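Local coordinates for protein endonuclease V (Streptomyces avermitilis, PDB 3GOC) that is an endonuclease V that probably repairs DNA by nicking a strand at the second phosphodiester bond 3' to a deoxyinosine, using magnesium, at residues D46-D51 with L219-L224; D54-A59 with G78-P83. All coordinates share one frame; numbering follows the deposited sequence.

Contact 1 (D46-D51 with L219-L224). With MG (magnesium ion), chain D; MG (magnesium ion), chain C.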
ATOM      1  N   ASP A  46       1.139  15.976 -12.914  1.00  7.47           N
ATOM      2  CA  ASP A  46       0.901  15.628 -14.309  1.00  5.94           C
ATOM      3  C   ASP A  46       0.862  16.914 -15.115  1.00  5.53           C
ATOM      4  O   ASP A  46       0.704  17.997 -14.558  1.00  7.04           O
ATOM      5  CB  ASP A  46      -0.426  14.888 -14.463  1.00  8.37           C
ATOM      6  CG  ASP A  46      -0.587  14.284 -15.827  1.00 13.40           C
ATOM      7  OD1 ASP A  46      -1.748  14.130 -16.265  1.00 12.15           O
ATOM      8  OD2 ASP A  46       0.444  13.948 -16.472  1.00  7.58           O
ATOM      9  N   VAL A  47       1.022  16.796 -16.427  1.00  5.27           N
ATOM     10  CA  VAL A  47       0.988  17.965 -17.286  1.00  6.50           C
ATOM     11  C   VAL A  47       0.128  17.736 -18.515  1.00  6.07           C
ATOM     12  O   VAL A  47      -0.176  16.599 -18.890  1.00  8.85           O
ATOM     13  CB  VAL A  47       2.410  18.371 -17.743  1.00  7.14           C
ATOM     14  CG1 VAL A  47       3.291  18.633 -16.527  1.00  8.39           C
ATOM     15  CG2 VAL A  47       3.009  17.275 -18.605  1.00  8.24           C
ATOM     16  N   ALA A  48      -0.282  18.842 -19.121  1.00  6.55           N
ATOM     17  CA  ALA A  48      -1.087  18.821 -20.332  1.00  5.67           C
ATOM     18  C   ALA A  48      -0.456  19.833 -21.280  1.00  7.97           C
ATOM     19  O   ALA A  48      -0.221  20.980 -20.904  1.00  7.74           O
ATOM     20  CB  ALA A  48      -2.533  19.217 -20.017  1.00  7.69           C
ATOM     21  N   TYR A  49      -0.161  19.398 -22.498  1.00  6.68           N
ATOM     22  CA  TYR A  49       0.439  20.270 -23.502  1.00  6.56           C
ATOM     23  C   TYR A  49      -0.618  20.803 -24.449  1.00  8.25           C
ATOM     24  O   TYR A  49      -1.510  20.069 -24.870  1.00 10.05           O
ATOM     25  CB  TYR A  49       1.480  19.511 -24.329  1.00  9.72           C
ATOM     26  CG  TYR A  49       2.754  19.197 -23.591  1.00  5.68           C
ATOM     27  CD1 TYR A  49       2.873  18.040 -22.820  1.00  4.64           C
ATOM     28  CD2 TYR A  49       3.840  20.067 -23.646  1.00  8.21           C
ATOM     29  CE1 TYR A  49       4.043  17.762 -22.119  1.00  7.58           C
ATOM     30  CE2 TYR A  49       5.012  19.799 -22.953  1.00 10.31           C
ATOM     31  CZ  TYR A  49       5.108  18.650 -22.192  1.00  9.57           C
ATOM     32  OH  TYR A  49       6.268  18.387 -21.506  1.00 11.99           O
ATOM     33  N   ASP A  50      -0.520  22.082 -24.785  1.00  6.89           N
ATOM     34  CA  ASP A  50      -1.470  22.659 -25.714  1.00  6.09           C
ATOM     35  C   ASP A  50      -0.977  22.378 -27.130  1.00  7.93           C
ATOM     36  O   ASP A  50       0.223  22.418 -27.393  1.00 11.36           O
ATOM     37  CB  ASP A  50      -1.589  24.163 -25.498  1.00 10.68           C
ATOM     38  CG  ASP A  50      -2.826  24.737 -26.153  1.00 22.36           C
ATOM     39  OD1 ASP A  50      -2.726  25.287 -27.266  1.00 12.96           O
ATOM     40  OD2 ASP A  50      -3.913  24.616 -25.553  1.00 33.20           O
ATOM     41  N   ASP A  51      -1.900  22.097 -28.045  1.00  6.52           N
ATOM     42  CA  ASP A  51      -1.517  21.810 -29.425  1.00 10.79           C
ATOM     43  C   ASP A  51      -1.425  23.039 -30.306  1.00  9.54           C
ATOM     44  O   ASP A  51      -0.823  22.982 -31.374  1.00 13.28           O
ATOM     45  CB  ASP A  51      -2.503  20.834 -30.075  1.00 11.29           C
ATOM     46  CG  ASP A  51      -2.483  19.468 -29.434  1.00 13.64           C
ATOM     47  OD1 ASP A  51      -1.400  19.025 -29.006  1.00 16.54           O
ATOM     48  OD2 ASP A  51      -3.551  18.828 -29.381  1.00 19.84           O
ATOM     49  N   LEU A 219      -7.058  17.840 -13.306  1.00  5.11           N
ATOM     50  CA  LEU A 219      -6.790  19.241 -13.009  1.00  5.18           C
ATOM     51  C   LEU A 219      -5.940  19.975 -14.045  1.00  5.62           C
ATOM     52  O   LEU A 219      -6.267  21.105 -14.418  1.00  6.71           O
ATOM     53  CB  LEU A 219      -6.165  19.379 -11.614  1.00  6.15           C
ATOM     54  CG  LEU A 219      -5.840  20.812 -11.168  1.00  6.37           C
ATOM     55  CD1 LEU A 219      -7.086  21.701 -11.218  1.00  6.27           C
ATOM     56  CD2 LEU A 219      -5.280  20.773  -9.755  1.00  7.77           C
ATOM     57  N   CYS A 220      -4.857  19.374 -14.521  1.00  7.08           N
ATOM     58  CA  CYS A 220      -4.072  20.095 -15.514  1.00  5.03           C
ATOM     59  C   CYS A 220      -4.840  20.276 -16.819  1.00  5.65           C
ATOM     60  O   CYS A 220      -4.666  21.279 -17.511  1.00  6.97           O
ATOM     61  CB  CYS A 220      -2.714  19.423 -15.778  1.00  6.65           C
ATOM     62  SG  CYS A 220      -2.697  17.757 -16.488  1.00  8.06           S
ATOM     63  N   ARG A 221      -5.681  19.308 -17.164  1.00  6.73           N
ATOM     64  CA  ARG A 221      -6.464  19.425 -18.388  1.00  6.76           C
ATOM     65  C   ARG A 221      -7.466  20.574 -18.246  1.00  8.53           C
ATOM     66  O   ARG A 221      -7.673  21.344 -19.189  1.00  6.94           O
ATOM     67  CB  ARG A 221      -7.193  18.112 -18.680  1.00 10.18           C
ATOM     68  CG  ARG A 221      -6.277  16.996 -19.184  1.00 11.08           C
ATOM     69  CD  ARG A 221      -7.007  15.659 -19.220  1.00 13.05           C
ATOM     70  NE  ARG A 221      -6.239  14.607 -19.880  1.00 22.20           N
ATOM     71  CZ  ARG A 221      -6.076  14.512 -21.195  1.00 29.16           C
ATOM     72  NH1 ARG A 221      -5.361  13.517 -21.707  1.00 25.93           N
ATOM     73  NH2 ARG A 221      -6.634  15.403 -22.003  1.00 31.00           N
ATOM     74  N   ARG A 222      -8.079  20.704 -17.072  1.00  7.95           N
ATOM     75  CA  ARG A 222      -9.035  21.788 -16.853  1.00  5.98           C
ATOM     76  C   ARG A 222      -8.320  23.139 -16.885  1.00  9.11           C
ATOM     77  O   ARG A 222      -8.806  24.092 -17.493  1.00  8.30           O
ATOM     78  CB  ARG A 222      -9.752  21.632 -15.507  1.00  8.47           C
ATOM     79  CG  ARG A 222     -10.844  22.680 -15.300  1.00 10.23           C
ATOM     80  CD  ARG A 222     -11.518  22.549 -13.947  1.00  9.62           C
ATOM     81  NE  ARG A 222     -10.655  22.985 -12.859  1.00 11.57           N
ATOM     82  CZ  ARG A 222     -10.972  22.884 -11.573  1.00 12.80           C
ATOM     83  NH1 ARG A 222     -12.135  22.357 -11.220  1.00 12.77           N
ATOM     84  NH2 ARG A 222     -10.136  23.324 -10.643  1.00 13.73           N
ATOM     85  N   ALA A 223      -7.167  23.215 -16.226  1.00  5.56           N
ATOM     86  CA  ALA A 223      -6.398  24.452 -16.177  1.00  7.03           C
ATOM     87  C   ALA A 223      -5.903  24.856 -17.564  1.00  9.49           C
ATOM     88  O   ALA A 223      -5.794  26.045 -17.866  1.00  8.93           O
ATOM     89  CB  ALA A 223      -5.224  24.304 -15.214  1.00  8.26           C
ATOM     90  N   LEU A 224      -5.598  23.870 -18.407  1.00  6.77           N
ATOM     91  CA  LEU A 224      -5.139  24.167 -19.766  1.00  6.35           C
ATOM     92  C   LEU A 224      -6.289  24.768 -20.572  1.00  7.87           C
ATOM     93  O   LEU A 224      -6.100  25.725 -21.329  1.00  8.77           O
ATOM     94  CB  LEU A 224      -4.621  22.900 -20.460  1.00  6.36           C
ATOM     95  CG  LEU A 224      -4.282  23.042 -21.950  1.00  7.78           C
ATOM     96  CD1 LEU A 224      -3.251  24.144 -22.166  1.00 10.47           C
ATOM     97  CD2 LEU A 224      -3.764  21.718 -22.477  1.00 11.17           C
TER
HETATM   98 MG    MG D 302      -0.067  12.682 -18.540  1.00 30.74          MG
HETATM   99 MG    MG C 301      -2.372  13.307 -18.208  1.00 15.27          MG
HETATM  100  O   HOH W   1      -2.598  15.367 -19.215  1.00 13.78           O
HETATM  101  O   HOH W   2      -2.986  12.341 -20.227  1.00 15.09           O
HETATM  102  O   HOH W   3      -2.437  11.234 -17.113  1.00 16.21           O
HETATM  103  O   HOH W   4       2.365  12.105 -17.968  1.00 35.16           O
HETATM  104  O   HOH W   5       0.776  10.681 -19.756  1.00 26.65           O
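Asp-46 OD1, close to Cys-220 SG across the contact, binds one magnesium ion at 2.2 Å. OD2 of the same Asp-46 carboxylate reaches the second magnesium ion at 2.5 Å. With CG anti to the backbone N (chi1 -169°), the carboxylate is carried out beside the carbonyl carbon, where it meets both ions. Around the first ion, one coordinating water also donates to Val-47 O at 2.7 Å, and another accepts from Arg-221 NH1 at 3.0 Å, so both segments probably help to place two of its waters. Arg-221 NE is hydrogen-bonded to Asp-217 OD1, a further ligand of that ion, and Asp-114 serves the other metal site.

There is no direct hydrogen bond across the segments, and the rest is van der Waals contact, largely apolar. Cys-220 SG sits 3.5 Å from Val-47 C, against the strand backbone, and also meets the Ala-48 methyl. Leu-224 divides its branches: CD2 rests on Ala-48 CB at 3.7 Å and near Tyr-49 O, whereas CD1 lies 3.5 Å from Asp-50 OD2, whose sister oxygen OD1 accepts from Glu-52 N and Arg-53 N. An alanine at Leu-224 removes both methyl branches and would probably open a gap between Ala-48 and Asp-50, with Cys-220 SG still against the Ala-48 methyl.

The axes of strand 46-49 and helix segment 219-224 approach to 7.1 Å at -34°, placing helix 211-228 over the sheet, where Cys-220 and Ala-223 also touch strand 55-64.

Contact 2 (D54-A59 with G78-P83); sequences DVVVAA and GEVSFP
Val-56 and Gly-78 form an antiparallel hydrogen-bonded pair, with Val-56 N donating to Gly-78 O at 2.9 Å and Gly-78 N returning a bond to Val-56 O at 2.8 Å, and Val-55 and Glu-79 make the adjoining non-hydrogen-bonded pair, in which the side chains diverge.

Gly-78 O is crowded by Val-55 as well. It takes a CA-H...O contact from Val-55 CA and lies only 3.1 Å from Val-55 CG1, a tight approach that follows from CG1 standing anti to the backbone N (chi1 179°). Val-80 faces the partner segment, and its CG2 comes within 4.1 Å of Val-56 CB, a light apolar touch. One step beyond the paired residues, Asp-54 meets Val-80 through both main chain and side chain. Val-80 N donates almost straight (176° at the hydrogen) to Asp-54 O at 3.0 Å, although it comes from well above the carbonyl plane, 43° out of it. The Asp-54 side chain runs across that of Val-80 at about a right angle, bringing OD2 to 3.2 Å from Val-80 CB. Its other oxygen, OD1, accepts from a water that also donates to Val-80 O. The ladder stops there, since Asp-54 N and Val-80 O are 7.6 Å apart.

Val-56 packs further on Val-47 and Tyr-49 of strand 41-49 and on Thr-96 of helix 94-102, while Val-80 touches Tyr-49 and Arg-92. The chemistry is therefore chiefly that of a beta hairpin whose open end frays: main-chain bonds fix the register, and where direct pairing ceases a carboxylate and a water make the last link.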
ATOM      1  N   ASP A  54       2.775  27.024 -27.814  1.00 18.37           N
ATOM      2  CA  ASP A  54       3.882  26.361 -27.129  1.00 18.00           C
ATOM      3  C   ASP A  54       3.801  26.524 -25.617  1.00 15.30           C
ATOM      4  O   ASP A  54       4.714  27.063 -24.989  1.00 15.19           O
ATOM      5  CB  ASP A  54       5.216  26.919 -27.640  1.00 21.83           C
ATOM      6  CG  ASP A  54       6.311  25.869 -27.689  1.00 26.64           C
ATOM      7  OD1 ASP A  54       7.488  26.242 -27.892  1.00 38.60           O
ATOM      8  OD2 ASP A  54       5.998  24.670 -27.540  1.00 27.70           O
ATOM      9  N   VAL A  55       2.707  26.045 -25.037  1.00 12.11           N
ATOM     10  CA  VAL A  55       2.507  26.152 -23.600  1.00 12.67           C
ATOM     11  C   VAL A  55       2.216  24.793 -22.969  1.00 10.17           C
ATOM     12  O   VAL A  55       1.666  23.899 -23.614  1.00  8.18           O
ATOM     13  CB  VAL A  55       1.342  27.124 -23.289  1.00 16.35           C
ATOM     14  CG1 VAL A  55       1.123  27.220 -21.792  1.00 25.02           C
ATOM     15  CG2 VAL A  55       1.654  28.500 -23.866  1.00 18.17           C
ATOM     16  N   VAL A  56       2.614  24.639 -21.711  1.00  6.67           N
ATOM     17  CA  VAL A  56       2.378  23.412 -20.971  1.00  5.08           C
ATOM     18  C   VAL A  56       1.804  23.801 -19.615  1.00  6.00           C
ATOM     19  O   VAL A  56       2.200  24.809 -19.029  1.00  8.01           O
ATOM     20  CB  VAL A  56       3.691  22.572 -20.811  1.00  8.09           C
ATOM     21  CG1 VAL A  56       4.779  23.395 -20.134  1.00  8.96           C
ATOM     22  CG2 VAL A  56       3.399  21.295 -20.029  1.00  8.46           C
ATOM     23  N   VAL A  57       0.836  23.026 -19.144  1.00  5.31           N
ATOM     24  CA  VAL A  57       0.205  23.301 -17.860  1.00  6.91           C
ATOM     25  C   VAL A  57       0.440  22.135 -16.921  1.00  8.81           C
ATOM     26  O   VAL A  57       0.181  20.983 -17.269  1.00  8.36           O
ATOM     27  CB  VAL A  57      -1.315  23.524 -18.021  1.00  8.11           C
ATOM     28  CG1 VAL A  57      -1.975  23.609 -16.651  1.00 11.86           C
ATOM     29  CG2 VAL A  57      -1.564  24.812 -18.801  1.00 11.20           C
ATOM     30  N   ALA A  58       0.946  22.439 -15.733  1.00  6.36           N
ATOM     31  CA  ALA A  58       1.219  21.412 -14.742  1.00  7.36           C
ATOM     32  C   ALA A  58       0.259  21.518 -13.576  1.00  4.71           C
ATOM     33  O   ALA A  58      -0.209  22.606 -13.238  1.00  7.39           O
ATOM     34  CB  ALA A  58       2.643  21.544 -14.238  1.00  6.46           C
ATOM     35  N   ALA A  59      -0.048  20.373 -12.979  1.00  5.62           N
ATOM     36  CA  ALA A  59      -0.925  20.338 -11.823  1.00  5.29           C
ATOM     37  C   ALA A  59      -0.294  19.472 -10.749  1.00  5.96           C
ATOM     38  O   ALA A  59       0.380  18.486 -11.040  1.00  6.97           O
ATOM     39  CB  ALA A  59      -2.296  19.776 -12.198  1.00  6.31           C
ATOM     40  N   GLY A  78       3.193  27.334 -18.232  1.00  6.62           N
ATOM     41  CA  GLY A  78       4.544  27.691 -18.621  1.00  7.64           C
ATOM     42  C   GLY A  78       4.848  27.578 -20.101  1.00  5.71           C
ATOM     43  O   GLY A  78       4.093  26.975 -20.860  1.00  9.00           O
ATOM     44  N   GLU A  79       5.953  28.190 -20.508  1.00  7.35           N
ATOM     45  CA  GLU A  79       6.401  28.120 -21.890  1.00  7.54           C
ATOM     46  C   GLU A  79       7.133  26.787 -22.021  1.00  6.21           C
ATOM     47  O   GLU A  79       7.952  26.445 -21.166  1.00  9.54           O
ATOM     48  CB  GLU A  79       7.380  29.257 -22.190  1.00 11.78           C
ATOM     49  CG  GLU A  79       6.757  30.643 -22.235  1.00 15.85           C
ATOM     50  CD  GLU A  79       7.805  31.734 -22.364  1.00 23.85           C
ATOM     51  OE1 GLU A  79       8.817  31.500 -23.059  1.00 28.97           O
ATOM     52  OE2 GLU A  79       7.613  32.828 -21.788  1.00 33.35           O
ATOM     53  N   VAL A  80       6.830  26.024 -23.068  1.00  7.21           N
ATOM     54  CA  VAL A  80       7.519  24.755 -23.269  1.00  6.88           C
ATOM     55  C   VAL A  80       8.998  25.116 -23.360  1.00  8.72           C
ATOM     56  O   VAL A  80       9.409  25.927 -24.194  1.00 10.21           O
ATOM     57  CB  VAL A  80       7.021  24.055 -24.542  1.00  6.95           C
ATOM     58  CG1 VAL A  80       7.876  22.829 -24.834  1.00  5.82           C
ATOM     59  CG2 VAL A  80       5.568  23.651 -24.349  1.00  9.13           C
ATOM     60  N   SER A  81       9.796  24.512 -22.486  1.00  9.06           N
ATOM     61  CA  SER A  81      11.214  24.842 -22.391  1.00  5.99           C
ATOM     62  C   SER A  81      12.255  24.029 -23.152  1.00  8.21           C
ATOM     63  O   SER A  81      13.455  24.204 -22.932  1.00  9.52           O
ATOM     64  CB  SER A  81      11.605  24.890 -20.914  1.00  9.11           C
ATOM     65  OG  SER A  81      11.127  23.743 -20.236  1.00  9.14           O
ATOM     66  N   PHE A  82      11.815  23.157 -24.048  1.00  5.64           N
ATOM     67  CA  PHE A  82      12.749  22.359 -24.828  1.00  8.46           C
ATOM     68  C   PHE A  82      12.007  21.747 -26.007  1.00  8.73           C
ATOM     69  O   PHE A  82      10.808  21.486 -25.928  1.00  9.40           O
ATOM     70  CB  PHE A  82      13.337  21.231 -23.964  1.00  8.35           C
ATOM     71  CG  PHE A  82      14.661  20.713 -24.458  1.00  9.19           C
ATOM     72  CD1 PHE A  82      15.819  21.468 -24.299  1.00  7.61           C
ATOM     73  CD2 PHE A  82      14.747  19.479 -25.099  1.00  7.62           C
ATOM     74  CE1 PHE A  82      17.039  21.005 -24.772  1.00  9.53           C
ATOM     75  CE2 PHE A  82      15.963  19.007 -25.576  1.00  9.28           C
ATOM     76  CZ  PHE A  82      17.115  19.773 -25.412  1.00 10.27           C
ATOM     77  N   PRO A  83      12.702  21.536 -27.131  1.00  9.80           N
ATOM     78  CA  PRO A  83      12.045  20.933 -28.293  1.00 12.67           C
ATOM     79  C   PRO A  83      11.677  19.484 -27.964  1.00 10.58           C
ATOM     80  O   PRO A  83      12.138  18.933 -26.962  1.00 11.97           O
ATOM     81  CB  PRO A  83      13.111  21.033 -29.386  1.00 11.53           C
ATOM     82  CG  PRO A  83      14.393  21.023 -28.620  1.00 20.98           C
ATOM     83  CD  PRO A  83      14.090  21.916 -27.444  1.00 11.21           C
TER
HETATM   84  O   HOH W   6       8.589  27.952 -25.883  1.00 25.33           O

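In the fold
From the N terminus, strand 41-49 passes through a short turn into strand 55-64, its antiparallel neighbour, and the chain folds back once more as strand 70-79. Contact 2 closes the hairpin of strands 55-64 and 70-79 at its open end, with 18 residues between its segments. Contact 1 closes a far longer loop of 167 residues, when helix 211-228 returns to strand 41-49, so contact 2 is nested within it. The two contacts meet directly: Ala-48 N lies 2.9 Å from Val-57 O, a probable hydrogen bond between adjacent strands. Together they tie strand 70-79, outermost in the sheet within this chain, and the late helix to strand 41-49, which carries Asp-46, in this RNase H-like fold.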